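Local atomic coordinates of galactan 1,3-beta-galactosidase (Phanerochaete chrysosporium, PDB entry 7BYS), a protein that probably cleaves beta-1,3-linked galactan from its chain ends as a family 43 glycoside hydrolase and binds carbohydrate through a family 35 module. Residues Leu357-Val371 with Phe410-Ile424. Sequence-based numbering, arbitrary orientation.
Sequences LYFANGDSTYRNVTV and FGSGQSNYAADLDKI. With CA (calcium ion), chain F; NAG (2-acetamido-2-deoxy-beta-D-glucopyranose), chain E.
In the beta-sandwich carbohydrate-binding module, strand 420-424 pairs antiparallel with strand 357-360 through a classic beta bulge: Asp-422 and Lys-423 both face Tyr-358. Tyr-358 O takes a bond from Asp-422 N at 2.8 Å and a weak one from Lys-423 N, while Tyr-358 N donates to Lys-423 O. Within the bulge, Asp-422 also binds the calcium ion through O and OD1, with Glu-308, Glu-310, Ser-327 and Lys-330 completing the site. The extended Lys-423 chain lays CE over the centre of the Tyr-358 ring, 4.0 Å from its centroid, and carries NZ above the same face as a cation-pi partner; Tyr-358 OH reaches on to Asp-288. Inside the sandwich, Leu-357 CD2 reaches across to Phe-410 CE1 of the other sheet and touches its strand neighbour Ile-424 at CG2; Val-371 CG2 touches Phe-410 CE1 from within that other sheet.

At the other end lies a galactose site known from another crystal of this protein, formed in part by Arg-367 and Asp-420. The Arg-367 chain runs extended from CG to NE, bringing NH1 within 2.9 Å of Ala-418 O, which lies in the guanidinium plane although the donor stands above the carbonyl plane. NE and NH2 grip Asp-363 side-on, fixing the group's rotation. A leucine in place of Arg-367 would probably leave the Asp-363 carboxylate without its cationic mate and Ala-418 O without the NH1 donor.

The Gln-414 side-chain amide pairs with the backbone of strand 367-371, much as a neighbouring strand would: OE1 accepts from Thr-370 N, and NE2 points almost straight at Asn-368 O (3.0 Å, 173°). Thr-370 OG1, set between backbone N and carbonyl carbon (chi1 61°), donates to a lone pair of Ser-412 O at 2.7 Å. Glycosylated Asn-368 keeps OD1 for Asn-416 ND2, 2.9 Å away, and a water joins OD1 to Asn-416 OD1.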
loop_
_atom_site.group_PDB
_atom_site.type_symbol
_atom_site.label_atom_id
_atom_site.label_comp_id
_atom_site.label_asym_id
_atom_site.label_seq_id
_atom_site.Cartn_x
_atom_site.Cartn_y
_atom_site.Cartn_z
ATOM N N LEU A 357 17.333 1.231 3.930
ATOM C CA LEU A 357 18.370 1.089 2.914
ATOM C C LEU A 357 17.890 1.788 1.645
ATOM O O LEU A 357 16.889 1.375 1.049
ATOM C CB LEU A 357 18.665 -0.385 2.638
ATOM C CG LEU A 357 18.841 -1.325 3.833
ATOM C CD1 LEU A 357 19.155 -2.742 3.347
ATOM C CD2 LEU A 357 19.910 -0.816 4.774
ATOM N N TYR A 358 18.587 2.857 1.256
ATOM C CA TYR A 358 18.270 3.603 0.040
ATOM C C TYR A 358 19.137 3.070 -1.092
ATOM O O TYR A 358 20.370 3.088 -1.004
ATOM C CB TYR A 358 18.510 5.096 0.248
ATOM C CG TYR A 358 17.438 5.760 1.069
ATOM C CD1 TYR A 358 17.314 5.512 2.437
ATOM C CD2 TYR A 358 16.546 6.642 0.475
ATOM C CE1 TYR A 358 16.299 6.115 3.182
ATOM C CE2 TYR A 358 15.544 7.250 1.210
ATOM C CZ TYR A 358 15.428 6.972 2.552
ATOM O OH TYR A 358 14.419 7.593 3.258
ATOM N N PHE A 359 18.503 2.587 -2.153
ATOM C CA PHE A 359 19.219 1.897 -3.215
ATOM C C PHE A 359 18.560 2.220 -4.552
ATOM O O PHE A 359 17.412 2.673 -4.610
ATOM C CB PHE A 359 19.176 0.375 -2.986
ATOM C CG PHE A 359 17.790 -0.185 -3.112
ATOM C CD1 PHE A 359 17.312 -0.608 -4.342
ATOM C CD2 PHE A 359 16.937 -0.203 -2.013
ATOM C CE1 PHE A 359 16.022 -1.077 -4.471
ATOM C CE2 PHE A 359 15.644 -0.675 -2.133
ATOM C CZ PHE A 359 15.186 -1.109 -3.366
ATOM N N ALA A 360 19.286 1.967 -5.634
ATOM C CA ALA A 360 18.734 2.012 -6.979
ATOM C C ALA A 360 18.901 0.638 -7.606
ATOM O O ALA A 360 19.961 0.020 -7.486
ATOM C CB ALA A 360 19.450 3.068 -7.832
ATOM N N ASN A 361 17.856 0.151 -8.262
ATOM C CA ASN A 361 17.903 -1.148 -8.933
ATOM C C ASN A 361 17.237 -0.960 -10.290
ATOM O O ASN A 361 16.005 -0.961 -10.386
ATOM C CB ASN A 361 17.192 -2.211 -8.105
ATOM C CG ASN A 361 17.046 -3.535 -8.835
ATOM O OD1 ASN A 361 17.655 -3.762 -9.885
ATOM N ND2 ASN A 361 16.235 -4.419 -8.280
ATOM N N GLY A 362 18.048 -0.811 -11.336
ATOM C CA GLY A 362 17.502 -0.593 -12.660
ATOM C C GLY A 362 17.042 -1.825 -13.402
ATOM O O GLY A 362 16.649 -1.713 -14.570
ATOM N N ASP A 363 17.062 -2.992 -12.761
ATOM C CA ASP A 363 16.565 -4.207 -13.384
ATOM C C ASP A 363 15.048 -4.159 -13.477
ATOM O O ASP A 363 14.382 -3.373 -12.798
ATOM C CB ASP A 363 16.914 -5.437 -12.535
ATOM C CG ASP A 363 18.394 -5.736 -12.474
ATOM O OD1 ASP A 363 19.192 -5.028 -13.122
ATOM O OD2 ASP A 363 18.760 -6.720 -11.777
ATOM N N SER A 364 14.493 -5.046 -14.301
ATOM C CA SER A 364 13.050 -5.236 -14.282
ATOM C C SER A 364 12.621 -6.149 -13.146
ATOM O O SER A 364 11.420 -6.303 -12.910
ATOM C CB SER A 364 12.584 -5.854 -15.600
ATOM O OG SER A 364 13.275 -7.064 -15.847
ATOM N N THR A 365 13.583 -6.747 -12.443
ATOM C CA THR A 365 13.363 -7.777 -11.445
ATOM C C THR A 365 14.068 -7.380 -10.151
ATOM O O THR A 365 14.887 -6.456 -10.115
ATOM C CB THR A 365 13.872 -9.139 -11.948
ATOM O OG1 THR A 365 15.188 -8.988 -12.494
ATOM C CG2 THR A 365 12.948 -9.683 -13.041
ATOM N N TYR A 366 13.734 -8.097 -9.082
ATOM C CA TYR A 366 14.291 -7.814 -7.769
ATOM C C TYR A 366 15.754 -8.230 -7.696
ATOM O O TYR A 366 16.200 -9.156 -8.375
ATOM C CB TYR A 366 13.563 -8.634 -6.708
ATOM C CG TYR A 366 12.279 -8.041 -6.190
ATOM C CD1 TYR A 366 11.335 -7.503 -7.051
ATOM C CD2 TYR A 366 12.018 -8.010 -4.828
ATOM C CE1 TYR A 366 10.150 -6.965 -6.567
ATOM C CE2 TYR A 366 10.840 -7.480 -4.332
ATOM C CZ TYR A 366 9.917 -6.954 -5.202
ATOM O OH TYR A 366 8.746 -6.419 -4.690
ATOM N N ARG A 367 16.496 -7.533 -6.849
ATOM C CA ARG A 367 17.783 -7.989 -6.349
ATOM C C ARG A 367 17.651 -8.193 -4.843
ATOM O O ARG A 367 16.568 -8.057 -4.270
ATOM C CB ARG A 367 18.874 -6.972 -6.689
ATOM C CG ARG A 367 19.104 -6.819 -8.179
ATOM C CD ARG A 367 20.350 -6.012 -8.431
ATOM N NE ARG A 367 20.551 -5.767 -9.855
ATOM C CZ ARG A 367 21.680 -5.311 -10.382
ATOM N NH1 ARG A 367 22.735 -5.066 -9.610
ATOM N NH2 ARG A 367 21.757 -5.106 -11.690
ATOM N N ASN A 368 18.760 -8.519 -4.192
ATOM C CA ASN A 368 18.783 -8.530 -2.734
ATOM C C ASN A 368 20.192 -8.214 -2.280
ATOM O O ASN A 368 21.134 -8.202 -3.072
ATOM C CB ASN A 368 18.345 -9.877 -2.175
ATOM C CG ASN A 368 18.803 -10.975 -3.027
ATOM O OD1 ASN A 368 19.995 -11.268 -3.073
ATOM N ND2 ASN A 368 17.877 -11.584 -3.754
ATOM N N VAL A 369 20.321 -7.949 -0.987
ATOM C CA VAL A 369 21.600 -7.570 -0.399
ATOM C C VAL A 369 21.725 -8.265 0.950
ATOM O O VAL A 369 20.765 -8.324 1.723
ATOM C CB VAL A 369 21.754 -6.033 -0.299
ATOM C CG1 VAL A 369 20.752 -5.427 0.689
ATOM C CG2 VAL A 369 23.211 -5.658 0.060
ATOM N N THR A 370 22.903 -8.822 1.219
ATOM C CA THR A 370 23.186 -9.354 2.545
ATOM C C THR A 370 23.592 -8.219 3.479
ATOM O O THR A 370 24.298 -7.284 3.083
ATOM C CB THR A 370 24.332 -10.368 2.485
ATOM O OG1 THR A 370 25.507 -9.715 1.998
ATOM C CG2 THR A 370 23.979 -11.546 1.589
ATOM N N VAL A 371 23.145 -8.310 4.731
ATOM C CA VAL A 371 23.405 -7.298 5.750
ATOM C C VAL A 371 23.912 -8.009 7.001
ATOM O O VAL A 371 23.235 -8.898 7.536
ATOM C CB VAL A 371 22.150 -6.463 6.074
ATOM C CG1 VAL A 371 22.475 -5.384 7.090
ATOM C CG2 VAL A 371 21.562 -5.837 4.807
ATOM N N PHE A 410 27.550 -4.706 3.861
ATOM C CA PHE A 410 26.609 -5.023 2.791
ATOM C C PHE A 410 27.319 -5.766 1.669
ATOM O O PHE A 410 28.405 -5.361 1.238
ATOM C CB PHE A 410 25.995 -3.738 2.229
ATOM C CG PHE A 410 25.229 -2.952 3.241
ATOM C CD1 PHE A 410 23.876 -3.200 3.432
ATOM C CD2 PHE A 410 25.846 -1.965 3.996
ATOM C CE1 PHE A 410 23.151 -2.481 4.375
ATOM C CE2 PHE A 410 25.127 -1.249 4.934
ATOM C CZ PHE A 410 23.777 -1.508 5.123
ATOM N N GLY A 411 26.700 -6.851 1.206
ATOM C CA GLY A 411 27.123 -7.537 0.007
ATOM C C GLY A 411 28.081 -8.689 0.206
ATOM O O GLY A 411 28.484 -9.300 -0.789
ATOM N N SER A 412 28.464 -9.003 1.442
ATOM C CA SER A 412 29.331 -10.151 1.664
ATOM C C SER A 412 28.588 -11.445 1.374
ATOM O O SER A 412 27.380 -11.560 1.595
ATOM C CB SER A 412 29.865 -10.148 3.097
ATOM O OG SER A 412 28.841 -10.390 4.044
ATOM N N GLY A 413 29.328 -12.419 0.846
ATOM C CA GLY A 413 28.820 -13.772 0.716
ATOM C C GLY A 413 27.601 -13.931 -0.159
ATOM O O GLY A 413 26.744 -14.769 0.137
ATOM N N GLN A 414 27.482 -13.144 -1.220
ATOM C CA GLN A 414 26.427 -13.364 -2.198
ATOM C C GLN A 414 27.037 -13.425 -3.589
ATOM O O GLN A 414 27.879 -12.594 -3.946
ATOM C CB GLN A 414 25.299 -12.322 -2.103
ATOM C CG GLN A 414 25.719 -10.897 -2.347
ATOM C CD GLN A 414 24.557 -9.910 -2.184
ATOM O OE1 GLN A 414 24.490 -9.165 -1.205
ATOM N NE2 GLN A 414 23.638 -9.909 -3.150
ATOM N N SER A 415 26.618 -14.434 -4.355
ATOM C CA SER A 415 27.113 -14.639 -5.708
ATOM C C SER A 415 26.553 -13.613 -6.680
ATOM O O SER A 415 27.238 -13.222 -7.634
ATOM C CB SER A 415 26.726 -16.047 -6.168
ATOM O OG SER A 415 27.449 -16.416 -7.325
ATOM N N ASN A 416 25.317 -13.175 -6.459
ATOM C CA ASN A 416 24.646 -12.218 -7.319
ATOM C C ASN A 416 25.006 -10.790 -6.918
ATOM O O ASN A 416 25.374 -10.511 -5.775
ATOM C CB ASN A 416 23.131 -12.396 -7.197
ATOM C CG ASN A 416 22.649 -12.347 -5.742
ATOM O OD1 ASN A 416 23.162 -13.057 -4.878
ATOM N ND2 ASN A 416 21.657 -11.510 -5.475
ATOM N N TYR A 417 24.888 -9.874 -7.878
ATOM C CA TYR A 417 25.051 -8.459 -7.576
ATOM C C TYR A 417 23.831 -7.929 -6.825
ATOM O O TYR A 417 22.682 -8.168 -7.220
ATOM C CB TYR A 417 25.222 -7.663 -8.866
ATOM C CG TYR A 417 26.584 -7.800 -9.497
ATOM C CD1 TYR A 417 27.695 -7.191 -8.934
ATOM C CD2 TYR A 417 26.759 -8.537 -10.658
ATOM C CE1 TYR A 417 28.947 -7.312 -9.513
ATOM C CE2 TYR A 417 28.007 -8.661 -11.245
ATOM C CZ TYR A 417 29.094 -8.049 -10.668
ATOM O OH TYR A 417 30.336 -8.173 -11.252
ATOM N N ALA A 418 24.088 -7.200 -5.739
ATOM C CA ALA A 418 23.050 -6.465 -5.035
ATOM C C ALA A 418 22.714 -5.196 -5.805
ATOM O O ALA A 418 23.354 -4.854 -6.800
ATOM C CB ALA A 418 23.521 -6.088 -3.626
ATOM N N ALA A 419 21.693 -4.482 -5.338
ATOM C CA ALA A 419 21.431 -3.180 -5.927
ATOM C C ALA A 419 22.493 -2.173 -5.491
ATOM O O ALA A 419 23.248 -2.393 -4.542
ATOM C CB ALA A 419 20.037 -2.669 -5.535
ATOM N N ASP A 420 22.562 -1.063 -6.216
ATOM C CA ASP A 420 23.484 0.008 -5.860
ATOM C C ASP A 420 23.004 0.722 -4.602
ATOM O O ASP A 420 21.849 1.156 -4.526
ATOM C CB ASP A 420 23.607 1.005 -7.014
ATOM C CG ASP A 420 24.202 0.383 -8.262
ATOM O OD1 ASP A 420 24.884 -0.652 -8.147
ATOM O OD2 ASP A 420 23.989 0.942 -9.364
ATOM N N LEU A 421 23.889 0.874 -3.619
ATOM C CA LEU A 421 23.512 1.414 -2.315
ATOM C C LEU A 421 23.877 2.891 -2.231
ATOM O O LEU A 421 25.047 3.258 -2.377
ATOM C CB LEU A 421 24.191 0.627 -1.195
ATOM C CG LEU A 421 23.687 0.931 0.221
ATOM C CD1 LEU A 421 22.234 0.474 0.433
ATOM C CD2 LEU A 421 24.599 0.279 1.258
ATOM N N ASP A 422 22.871 3.734 -1.990
ATOM C CA ASP A 422 23.028 5.181 -1.922
ATOM C C ASP A 422 23.401 5.633 -0.517
ATOM O O ASP A 422 24.391 6.350 -0.337
ATOM C CB ASP A 422 21.705 5.840 -2.350
ATOM C CG ASP A 422 21.773 7.345 -2.382
ATOM O OD1 ASP A 422 22.855 7.922 -2.187
ATOM O OD2 ASP A 422 20.714 7.970 -2.614
ATOM N N LYS A 423 22.606 5.243 0.472
ATOM C CA LYS A 423 22.818 5.622 1.862
ATOM C C LYS A 423 21.925 4.733 2.712
ATOM O O LYS A 423 21.089 3.983 2.195
ATOM C CB LYS A 423 22.477 7.101 2.117
ATOM C CG LYS A 423 21.023 7.485 1.833
ATOM C CD LYS A 423 20.725 8.876 2.377
ATOM C CE LYS A 423 19.245 9.188 2.309
ATOM N NZ LYS A 423 18.941 10.407 3.120
ATOM N N ILE A 424 22.114 4.822 4.028
ATOM C CA ILE A 424 21.221 4.205 4.997
ATOM C C ILE A 424 20.786 5.278 5.983
ATOM O O ILE A 424 21.489 6.268 6.199
ATOM C CB ILE A 424 21.838 2.980 5.728
ATOM C CG1 ILE A 424 22.943 3.402 6.715
ATOM C CG2 ILE A 424 22.363 1.958 4.723
ATOM C CD1 ILE A 424 23.485 2.253 7.556
HETATM CA CA CA F . 25.001 8.510 -1.541
HETATM C C1 NAG E . 18.214 -12.615 -4.690
HETATM C C2 NAG E . 17.164 -13.710 -4.813
HETATM C C3 NAG E . 17.459 -14.622 -5.952
HETATM C C4 NAG E . 17.625 -13.874 -7.245
HETATM C C5 NAG E . 18.692 -12.791 -7.126
HETATM C C6 NAG E . 18.711 -11.980 -8.387
HETATM C C7 NAG E . 15.935 -14.521 -2.716
HETATM C C8 NAG E . 15.909 -15.304 -1.398
HETATM N N2 NAG E . 17.150 -14.478 -3.526
HETATM O O3 NAG E . 16.357 -15.560 -6.085
HETATM O O4 NAG E . 18.022 -14.767 -8.289
HETATM O O5 NAG E . 18.407 -11.897 -5.998
HETATM O O6 NAG E . 19.747 -11.035 -8.309
HETATM O O7 NAG E . 14.961 -13.951 -3.082
HETATM O O HOH W 1 21.669 -13.525 -2.673
HETATM O O HOH W 2 27.071 -8.397 4.078
#